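Local structure of walker-type atpase (Pyrococcus abyssi, 2QEN) at residues K201-K205 / D206-E210; D222-E225 / N226-E229; R283-D286 / I287-I291; R302-L305 / A306-T310. The protein binds ADP and magnesium in a P-loop ATPase domain and probably acts as an ATPase, though its biological role is unknown. The protein carries 1 engineered substitution. All blocks are in the same frame, centred on the assembly; numbering follows the deposited sequence.

Contact 1 of 4, residues K201-K205 / D206-E210; sequences KPFDK and DTSVE
Asp204 closes the loop that leads into helix 205-217, and the backbone N-H of Ser208 reaches back to Asp204 O at 3.0 Å in a nearly straight bond of 172°. This is a classic N-cap: the aspartate side chain takes up an amide of the first turn. Asp204 CG is tucked between its own backbone N and carbonyl carbon (chi1 69°), which swings OD1 over the helix start. There OD1 accepts from Thr207 N at 2.9 Å, nearly along its own C-O axis, and from Thr207 OG1 at 2.7 Å, this time from above the carboxylate plane. Two donors and the positive helix end would probably favour the ionised carboxylate. The other branch of Thr207, CG2, lies over one face of the Phe203 ring, 4.0 Å from the centroid, as a CH-pi contact. Phe203 also touches the bound ADP, and Thr207 packs on Phe15, an ADP-binding residue, so the cap borders the nucleotide pocket. With an alanine at Thr207, OD1 would probably be left with the backbone amide as its one donor from that residue, and the ring face would lose its methyl cover. Ser208 OG comes up near the plane of the Phe203 ring, at its edge, and donates to Asp204 O at 3.0 Å from above the carbonyl plane, giving that oxygen a second grip.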
loop_
_atom_site.group_PDB
_atom_site.type_symbol
_atom_site.label_atom_id
_atom_site.label_comp_id
_atom_site.label_asym_id
_atom_site.label_seq_id
_atom_site.Cartn_x
_atom_site.Cartn_y
_atom_site.Cartn_z
ATOM N N LYS A 201 -8.058 2.577 6.920
ATOM C CA LYS A 201 -7.916 3.936 7.415
ATOM C C LYS A 201 -7.024 3.958 8.651
ATOM O O LYS A 201 -6.864 2.921 9.302
ATOM C CB LYS A 201 -9.297 4.475 7.798
ATOM C CG LYS A 201 -10.378 4.337 6.726
ATOM C CD LYS A 201 -10.096 5.238 5.521
ATOM C CE LYS A 201 -11.374 5.554 4.747
ATOM N NZ LYS A 201 -11.060 6.206 3.440
ATOM N N PRO A 202 -6.443 5.140 8.982
ATOM C CA PRO A 202 -5.751 5.342 10.260
ATOM C C PRO A 202 -6.623 4.964 11.448
ATOM O O PRO A 202 -7.832 5.171 11.403
ATOM C CB PRO A 202 -5.507 6.859 10.296
ATOM C CG PRO A 202 -5.431 7.273 8.881
ATOM C CD PRO A 202 -6.395 6.357 8.141
ATOM N N PHE A 203 -6.011 4.411 12.493
ATOM C CA PHE A 203 -6.688 4.160 13.758
ATOM C C PHE A 203 -7.329 5.445 14.268
ATOM O O PHE A 203 -6.770 6.535 14.089
ATOM C CB PHE A 203 -5.689 3.696 14.832
ATOM C CG PHE A 203 -5.033 2.358 14.557
ATOM C CD1 PHE A 203 -5.712 1.335 13.878
ATOM C CD2 PHE A 203 -3.738 2.106 15.032
ATOM C CE1 PHE A 203 -5.100 0.095 13.652
ATOM C CE2 PHE A 203 -3.124 0.862 14.814
ATOM C CZ PHE A 203 -3.800 -0.137 14.116
ATOM N N ASP A 204 -8.481 5.321 14.928
ATOM C CA ASP A 204 -9.034 6.457 15.653
ATOM C C ASP A 204 -8.193 6.784 16.904
ATOM O O ASP A 204 -7.233 6.071 17.222
ATOM C CB ASP A 204 -10.548 6.298 15.932
ATOM C CG ASP A 204 -10.891 5.186 16.941
ATOM O OD1 ASP A 204 -10.035 4.733 17.722
ATOM O OD2 ASP A 204 -12.081 4.787 16.976
ATOM N N LYS A 205 -8.528 7.879 17.579
ATOM C CA LYS A 205 -7.837 8.308 18.791
ATOM C C LYS A 205 -7.655 7.189 19.813
ATOM O O LYS A 205 -6.530 6.880 20.207
ATOM C CB LYS A 205 -8.609 9.458 19.435
ATOM C CG LYS A 205 -7.905 10.804 19.427
ATOM C CD LYS A 205 -7.215 11.092 20.762
ATOM C CE LYS A 205 -8.184 11.137 21.923
ATOM N NZ LYS A 205 -7.456 11.095 23.237
ATOM N N ASP A 206 -8.768 6.589 20.228
ATOM C CA ASP A 206 -8.761 5.587 21.295
ATOM C C ASP A 206 -8.001 4.311 20.932
ATOM O O ASP A 206 -7.358 3.708 21.790
ATOM C CB ASP A 206 -10.194 5.265 21.757
ATOM C CG ASP A 206 -10.804 6.378 22.611
ATOM O OD1 ASP A 206 -10.126 7.397 22.876
ATOM O OD2 ASP A 206 -11.967 6.234 23.031
ATOM N N THR A 207 -8.095 3.906 19.665
ATOM C CA THR A 207 -7.362 2.757 19.136
ATOM C C THR A 207 -5.853 3.038 19.148
ATOM O O THR A 207 -5.072 2.212 19.619
ATOM C CB THR A 207 -7.878 2.362 17.726
ATOM O OG1 THR A 207 -9.303 2.174 17.770
ATOM C CG2 THR A 207 -7.237 1.072 17.235
ATOM N N SER A 208 -5.450 4.213 18.663
ATOM C CA SER A 208 -4.044 4.650 18.734
ATOM C C SER A 208 -3.456 4.590 20.149
ATOM O O SER A 208 -2.363 4.063 20.341
ATOM C CB SER A 208 -3.881 6.063 18.172
ATOM O OG SER A 208 -4.308 6.108 16.828
ATOM N N VAL A 209 -4.189 5.142 21.118
ATOM C CA VAL A 209 -3.823 5.095 22.537
ATOM C C VAL A 209 -3.665 3.655 23.026
ATOM O O VAL A 209 -2.659 3.312 23.653
ATOM C CB VAL A 209 -4.865 5.888 23.423
ATOM C CG1 VAL A 209 -4.819 5.450 24.888
ATOM C CG2 VAL A 209 -4.619 7.402 23.323
ATOM N N GLU A 210 -4.655 2.821 22.714
ATOM C CA GLU A 210 -4.610 1.393 23.041
ATOM C C GLU A 210 -3.458 0.604 22.387
ATOM O O GLU A 210 -2.882 -0.307 23.013
ATOM C CB GLU A 210 -5.954 0.734 22.713
ATOM C CG GLU A 210 -6.238 -0.490 23.550
ATOM C CD GLU A 210 -5.798 -0.313 24.995
ATOM O OE1 GLU A 210 -6.498 0.415 25.746
ATOM O OE2 GLU A 210 -4.738 -0.899 25.358
HETATM O O HOH W 1 -9.717 2.775 14.379
#

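Contact 2 of 4, residues D222-E225 / N226-E229; sequences DVPE and NEIE
Val223 packs on Ile228 and Glu227 at the start of a helix, and Pro224 lies against Glu227, with Pro224 itself at the N-cap position. Val223 CB stands 4.0 Å from Ile228 CD1. This apolar pair joins the residue before the cap to the fourth residue of helix 225-235, the spacing of a hydrophobic staple. Val223 CG1 reaches both neighbours, 3.9 Å from Glu227 CB and 4.1 Å from Ile228 CG1; the Val223 and Glu227 side chains cross at about a right angle. Glu227 has CG beside its backbone N (chi1 -67°) and is extended beyond it, which lays the carboxylate against the proline ring. OE2 comes within 3.4 Å of Pro224 CG, while OE1 bonds to the hydroxyl of Tyr249, so one carboxylate oxygen is bonded while the other lies against the ring. Proline offers no capping side chain, but Pro224 O accepts from Glu227 N at 3.2 Å, well above the carbonyl plane, and weakly from Ile228 N. Glu225 OE2 and Glu229 OE2 sit 4.4 Å apart, like charges; one water donates weakly to Glu225 OE2 and to Glu229 OE1, and Glu229 OE2 has a long, weak ion pair with Lys205. Ile228 also packs on Val209, Lys213 and Phe216, and Val223 on Phe216, which sets this turn against helix 205-217; the Tyr249 bond ties it to helix 239-252.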
loop_
_atom_site.group_PDB
_atom_site.type_symbol
_atom_site.label_atom_id
_atom_site.label_comp_id
_atom_site.label_asym_id
_atom_site.label_seq_id
_atom_site.Cartn_x
_atom_site.Cartn_y
_atom_site.Cartn_z
ATOM N N ASP A 222 5.558 0.941 32.097
ATOM C CA ASP A 222 4.450 1.851 32.376
ATOM C C ASP A 222 4.843 3.243 31.882
ATOM O O ASP A 222 5.820 3.821 32.348
ATOM C CB ASP A 222 4.130 1.882 33.882
ATOM C CG ASP A 222 3.341 0.648 34.352
ATOM O OD1 ASP A 222 2.309 0.303 33.724
ATOM O OD2 ASP A 222 3.745 0.028 35.363
ATOM N N VAL A 223 4.109 3.749 30.897
ATOM C CA VAL A 223 4.364 5.080 30.351
ATOM C C VAL A 223 3.228 6.015 30.779
ATOM O O VAL A 223 2.048 5.675 30.601
ATOM C CB VAL A 223 4.526 5.041 28.817
ATOM C CG1 VAL A 223 4.658 6.449 28.240
ATOM C CG2 VAL A 223 5.743 4.204 28.438
ATOM N N PRO A 224 3.577 7.191 31.350
ATOM C CA PRO A 224 2.532 8.093 31.853
ATOM C C PRO A 224 1.488 8.398 30.778
ATOM O O PRO A 224 1.818 8.466 29.583
ATOM C CB PRO A 224 3.305 9.363 32.232
ATOM C CG PRO A 224 4.716 8.892 32.467
ATOM C CD PRO A 224 4.931 7.754 31.524
ATOM N N GLU A 225 0.241 8.564 31.222
ATOM C CA GLU A 225 -0.918 8.768 30.356
ATOM C C GLU A 225 -0.744 9.931 29.385
ATOM O O GLU A 225 -1.025 9.789 28.194
ATOM C CB GLU A 225 -2.172 9.000 31.202
ATOM C CG GLU A 225 -3.441 8.981 30.376
ATOM C CD GLU A 225 -4.684 9.329 31.165
ATOM O OE1 GLU A 225 -4.584 9.586 32.385
ATOM O OE2 GLU A 225 -5.772 9.340 30.551
ATOM N N ASN A 226 -0.275 11.068 29.903
ATOM C CA ASN A 226 -0.069 12.277 29.104
ATOM C C ASN A 226 0.988 12.165 27.985
ATOM O O ASN A 226 0.902 12.881 26.990
ATOM C CB ASN A 226 0.219 13.486 30.015
ATOM C CG ASN A 226 -1.065 14.155 30.548
ATOM O OD1 ASN A 226 -2.175 13.927 30.039
ATOM N ND2 ASN A 226 -0.909 14.992 31.574
ATOM N N GLU A 227 1.970 11.276 28.152
ATOM C CA GLU A 227 2.992 11.044 27.134
ATOM C C GLU A 227 2.435 10.234 25.957
ATOM O O GLU A 227 2.784 10.477 24.797
ATOM C CB GLU A 227 4.227 10.333 27.720
ATOM C CG GLU A 227 5.042 11.173 28.731
ATOM C CD GLU A 227 6.258 10.418 29.271
ATOM O OE1 GLU A 227 6.791 9.527 28.560
ATOM O OE2 GLU A 227 6.681 10.709 30.415
ATOM N N ILE A 228 1.587 9.258 26.258
ATOM C CA ILE A 228 0.882 8.520 25.207
ATOM C C ILE A 228 -0.110 9.432 24.456
ATOM O O ILE A 228 -0.170 9.402 23.225
ATOM C CB ILE A 228 0.237 7.203 25.757
ATOM C CG1 ILE A 228 1.339 6.131 25.928
ATOM C CG2 ILE A 228 -0.907 6.696 24.832
ATOM C CD1 ILE A 228 0.998 5.028 26.897
ATOM N N GLU A 229 -0.852 10.260 25.189
ATOM C CA GLU A 229 -1.737 11.252 24.563
ATOM C C GLU A 229 -0.972 12.201 23.645
ATOM O O GLU A 229 -1.389 12.439 22.513
ATOM C CB GLU A 229 -2.512 12.050 25.616
ATOM C CG GLU A 229 -3.311 11.174 26.552
ATOM C CD GLU A 229 -4.539 11.859 27.101
ATOM O OE1 GLU A 229 -4.388 12.762 27.965
ATOM O OE2 GLU A 229 -5.656 11.472 26.671
HETATM O O HOH W 2 -6.375 12.061 30.674
#

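Contact 3 of 4, residues R283-D286 / I287-I291; sequences RYVD and ILRAI
Arg289 lies back along helix 282-292 beside Val285, one turn earlier, the two side chains pointing the same way. Arg289 CB sits 3.5 Å from Val285 O, the same oxygen that accepts the backbone N-H of Arg289 at 2.8 Å. From there CG runs anti to the backbone N (chi1 -165°), and a bend at chi3 (-82°) brings the guanidinium round towards the preceding turn. NE donates to the backbone oxygen of Leu348, close to the C-terminus of the chain. NH1 passes 3.8 Å from Val285 CG1, which approaches the guanidinium obliquely. The helix is the first of three, followed by 298-307, 314-326 and a two-stranded hairpin, an order consistent with the winged helix-turn-helix domain of MCM C-termini to which this region is assigned. Beyond Val285 the tip of Arg289 is polar: NH1 gives a hydrogen to a water in the plane of its guanidinium at 2.6 Å, and that water donates to Asp286 OD1 at 2.8 Å. The other oxygen of Asp286 is already engaged, since OD2 takes a salt-bridging bond of 3.2 Å from Arg283 NH1, on its anti side and tilted out of the carboxylate plane. On another flank, Ile287 CG1 comes 3.2 Å from Arg283 O, while its side chain faces Leu320 and Leu324 of helix 314-326.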
loop_
_atom_site.group_PDB
_atom_site.type_symbol
_atom_site.label_atom_id
_atom_site.label_comp_id
_atom_site.label_asym_id
_atom_site.label_seq_id
_atom_site.Cartn_x
_atom_site.Cartn_y
_atom_site.Cartn_z
ATOM N N ARG A 283 7.691 21.872 -8.510
ATOM C CA ARG A 283 6.367 22.366 -8.134
ATOM C C ARG A 283 5.610 21.492 -7.126
ATOM O O ARG A 283 5.015 22.013 -6.188
ATOM C CB ARG A 283 5.520 22.579 -9.391
ATOM C CG ARG A 283 5.315 24.032 -9.806
ATOM C CD ARG A 283 6.419 24.960 -9.334
ATOM N NE ARG A 283 7.437 25.034 -10.354
ATOM C CZ ARG A 283 8.742 25.118 -10.134
ATOM N NH1 ARG A 283 9.244 25.147 -8.904
ATOM N NH2 ARG A 283 9.545 25.166 -11.173
ATOM N N TYR A 284 5.629 20.175 -7.323
ATOM C CA TYR A 284 4.960 19.234 -6.400
ATOM C C TYR A 284 5.342 19.469 -4.947
ATOM O O TYR A 284 4.479 19.548 -4.094
ATOM C CB TYR A 284 5.266 17.777 -6.757
ATOM C CG TYR A 284 4.530 17.228 -7.953
ATOM C CD1 TYR A 284 3.140 17.334 -8.058
ATOM C CD2 TYR A 284 5.220 16.554 -8.963
ATOM C CE1 TYR A 284 2.458 16.805 -9.154
ATOM C CE2 TYR A 284 4.555 16.029 -10.062
ATOM C CZ TYR A 284 3.173 16.160 -10.155
ATOM O OH TYR A 284 2.513 15.645 -11.247
ATOM N N VAL A 285 6.640 19.576 -4.679
ATOM C CA VAL A 285 7.140 19.764 -3.315
ATOM C C VAL A 285 6.828 21.162 -2.767
ATOM O O VAL A 285 6.522 21.314 -1.580
ATOM C CB VAL A 285 8.641 19.452 -3.197
ATOM C CG1 VAL A 285 9.083 19.524 -1.743
ATOM C CG2 VAL A 285 8.925 18.072 -3.755
ATOM N N ASP A 286 6.904 22.161 -3.644
ATOM C CA ASP A 286 6.506 23.538 -3.335
ATOM C C ASP A 286 5.042 23.603 -2.883
ATOM O O ASP A 286 4.722 24.294 -1.921
ATOM C CB ASP A 286 6.711 24.444 -4.555
ATOM C CG ASP A 286 8.191 24.804 -4.803
ATOM O OD1 ASP A 286 9.073 24.494 -3.970
ATOM O OD2 ASP A 286 8.469 25.423 -5.854
ATOM N N ILE A 287 4.164 22.901 -3.600
ATOM C CA ILE A 287 2.732 22.885 -3.302
ATOM C C ILE A 287 2.472 22.180 -1.964
ATOM O O ILE A 287 1.694 22.653 -1.141
ATOM C CB ILE A 287 1.925 22.230 -4.451
ATOM C CG1 ILE A 287 1.999 23.095 -5.722
ATOM C CG2 ILE A 287 0.477 21.986 -4.040
ATOM C CD1 ILE A 287 1.385 22.445 -6.985
ATOM N N LEU A 288 3.158 21.062 -1.765
ATOM C CA LEU A 288 3.108 20.270 -0.542
ATOM C C LEU A 288 3.551 21.079 0.675
ATOM O O LEU A 288 2.850 21.127 1.690
ATOM C CB LEU A 288 3.988 19.037 -0.723
ATOM C CG LEU A 288 3.347 17.645 -0.910
ATOM C CD1 LEU A 288 1.870 17.639 -1.272
ATOM C CD2 LEU A 288 4.136 16.722 -1.812
ATOM N N ARG A 289 4.699 21.745 0.565
ATOM C CA ARG A 289 5.156 22.601 1.655
ATOM C C ARG A 289 4.169 23.735 1.973
ATOM O O ARG A 289 3.843 23.960 3.144
ATOM C CB ARG A 289 6.557 23.124 1.400
ATOM C CG ARG A 289 7.199 23.691 2.645
ATOM C CD ARG A 289 8.694 23.850 2.486
ATOM N NE ARG A 289 9.421 22.603 2.730
ATOM C CZ ARG A 289 10.107 21.937 1.806
ATOM N NH1 ARG A 289 10.160 22.383 0.558
ATOM N NH2 ARG A 289 10.745 20.821 2.134
ATOM N N ALA A 290 3.669 24.411 0.938
ATOM C CA ALA A 290 2.654 25.445 1.094
ATOM C C ALA A 290 1.444 24.967 1.922
ATOM O O ALA A 290 1.060 25.619 2.888
ATOM C CB ALA A 290 2.195 25.974 -0.306
ATOM N N ILE A 291 0.850 23.843 1.522
ATOM C CA ILE A 291 -0.287 23.223 2.227
ATOM C C ILE A 291 0.044 22.919 3.692
ATOM O O ILE A 291 -0.707 23.306 4.586
ATOM C CB ILE A 291 -0.804 21.951 1.487
ATOM C CG1 ILE A 291 -1.331 22.339 0.097
ATOM C CG2 ILE A 291 -1.895 21.189 2.318
ATOM C CD1 ILE A 291 -1.641 21.176 -0.829
HETATM O O HOH W 3 9.492 24.173 -1.237
#

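Contact 4 of 4, residues R302-L305 / A306-T310; sequences RDYL and AVKGT
Tyr304 and Lys308 run side by side one turn apart, while Leu305 holds the close-packed flank of the same helix end. Leu305 is buried against Asp286 and Ile287 of helix 282-292 and against Ile312, and its CB lies 3.6 Å from Thr310 O where the chain doubles back. The turn there is a Schellman motif ending helix 298-307, the second helix of the presumed winged helix-turn-helix domain. Gly309 takes a positive phi of 127°, at which a side chain would jam against Lys308 O, and its N donates to Ala306 O at 3.2 Å. A water finishes this side, donating to both Arg302 O and Thr310 O. The Lys308 side is more exposed. Lys308 has CG beside its backbone N (chi1 -59°), which sets it over the centre of one face of the Tyr304 ring, 4.1 Å from the centroid, a CH-pi contact; the bends further out bring NZ back to 3.7 Å from Tyr304 OH. Replacing Tyr304 by an alanine would probably leave the Lys308 chain without a ring to lie on and set it free to turn, and would also remove the stack with Tyr295. At the tips a water in the ring plane is 2.7 Å from Tyr304 OH and accepts weakly from Lys308 NZ.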
loop_
_atom_site.group_PDB
_atom_site.type_symbol
_atom_site.label_atom_id
_atom_site.label_comp_id
_atom_site.label_asym_id
_atom_site.label_seq_id
_atom_site.Cartn_x
_atom_site.Cartn_y
_atom_site.Cartn_z
ATOM N N ARG A 302 -1.675 29.499 -4.756
ATOM C CA ARG A 302 -1.277 30.190 -5.953
ATOM C C ARG A 302 -0.511 31.489 -5.666
ATOM O O ARG A 302 0.557 31.724 -6.259
ATOM C CB ARG A 302 -2.540 30.465 -6.762
ATOM C CG ARG A 302 -2.366 30.982 -8.167
ATOM C CD ARG A 302 -3.736 31.486 -8.659
ATOM N NE ARG A 302 -4.125 32.704 -7.941
ATOM C CZ ARG A 302 -5.367 33.046 -7.600
ATOM N NH1 ARG A 302 -6.404 32.270 -7.897
ATOM N NH2 ARG A 302 -5.565 34.185 -6.944
ATOM N N ASP A 303 -1.049 32.330 -4.776
ATOM C CA ASP A 303 -0.373 33.577 -4.398
ATOM C C ASP A 303 0.942 33.311 -3.654
ATOM O O ASP A 303 1.913 34.024 -3.845
ATOM C CB ASP A 303 -1.255 34.451 -3.497
ATOM C CG ASP A 303 -2.533 34.957 -4.188
ATOM O OD1 ASP A 303 -2.669 34.883 -5.449
ATOM O OD2 ASP A 303 -3.406 35.442 -3.428
ATOM N N TYR A 304 0.949 32.298 -2.789
ATOM C CA TYR A 304 2.129 32.000 -1.961
ATOM C C TYR A 304 3.325 31.675 -2.849
ATOM O O TYR A 304 4.406 32.266 -2.709
ATOM C CB TYR A 304 1.852 30.844 -0.996
ATOM C CG TYR A 304 3.037 30.488 -0.110
ATOM C CD1 TYR A 304 3.507 31.386 0.866
ATOM C CD2 TYR A 304 3.689 29.263 -0.256
ATOM C CE1 TYR A 304 4.601 31.061 1.670
ATOM C CE2 TYR A 304 4.776 28.920 0.542
ATOM C CZ TYR A 304 5.215 29.812 1.511
ATOM O OH TYR A 304 6.294 29.477 2.292
ATOM N N LEU A 305 3.095 30.761 -3.785
ATOM C CA LEU A 305 4.117 30.343 -4.720
ATOM C C LEU A 305 4.515 31.421 -5.723
ATOM O O LEU A 305 5.681 31.485 -6.105
ATOM C CB LEU A 305 3.699 29.045 -5.434
ATOM C CG LEU A 305 3.507 27.825 -4.517
ATOM C CD1 LEU A 305 3.108 26.597 -5.327
ATOM C CD2 LEU A 305 4.771 27.552 -3.662
ATOM N N ALA A 306 3.561 32.253 -6.154
ATOM C CA ALA A 306 3.865 33.376 -7.051
ATOM C C ALA A 306 4.859 34.311 -6.384
ATOM O O ALA A 306 5.808 34.792 -7.004
ATOM C CB ALA A 306 2.584 34.145 -7.420
ATOM N N VAL A 307 4.618 34.539 -5.099
ATOM C CA VAL A 307 5.386 35.437 -4.267
ATOM C C VAL A 307 6.794 34.878 -3.987
ATOM O O VAL A 307 7.762 35.636 -3.904
ATOM C CB VAL A 307 4.558 35.711 -2.967
ATOM C CG1 VAL A 307 5.426 35.866 -1.724
ATOM C CG2 VAL A 307 3.591 36.891 -3.191
ATOM N N LYS A 308 6.894 33.554 -3.865
ATOM C CA LYS A 308 8.174 32.872 -3.648
ATOM C C LYS A 308 8.957 32.643 -4.954
ATOM O O LYS A 308 10.041 32.056 -4.927
ATOM C CB LYS A 308 7.976 31.535 -2.928
ATOM C CG LYS A 308 7.292 31.616 -1.549
ATOM C CD LYS A 308 8.254 31.954 -0.411
ATOM C CE LYS A 308 9.397 30.933 -0.277
ATOM N NZ LYS A 308 8.922 29.528 -0.279
ATOM N N GLY A 309 8.416 33.102 -6.085
ATOM C CA GLY A 309 9.137 33.032 -7.352
ATOM C C GLY A 309 8.410 32.381 -8.518
ATOM O O GLY A 309 8.491 32.863 -9.650
ATOM N N THR A 310 7.700 31.291 -8.266
ATOM C CA THR A 310 7.047 30.569 -9.359
ATOM C C THR A 310 5.534 30.805 -9.466
ATOM O O THR A 310 4.753 30.313 -8.647
ATOM C CB THR A 310 7.364 29.057 -9.338
ATOM O OG1 THR A 310 8.784 28.862 -9.446
ATOM C CG2 THR A 310 6.693 28.366 -10.525
HETATM O O HOH W 4 1.827 30.204 -8.414
HETATM O O HOH W 5 7.524 27.211 1.377
#

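The four contacts follow one another along the chain and fall into two pairs. Contacts 1 and 2, centres 15 Å apart, start the consecutive helices 205-217 and 225-235, which come after strand 196-199 at the edge of the parallel five-stranded sheet. They touch where Val209 meets Ile228. Contacts 3 and 4, centres 11 Å apart, belong to helices 282-292 and 298-307 and meet through Ile287 and Leu305 and through Ala290 and Tyr304. Contacts 1 and 3 are 28 Å apart from centre to centre and do not touch; contact 1 alone borders ADP. One pair thus packs two helices together beside the nucleotide-binding core, the other two helices of the presumed winged-helix domain.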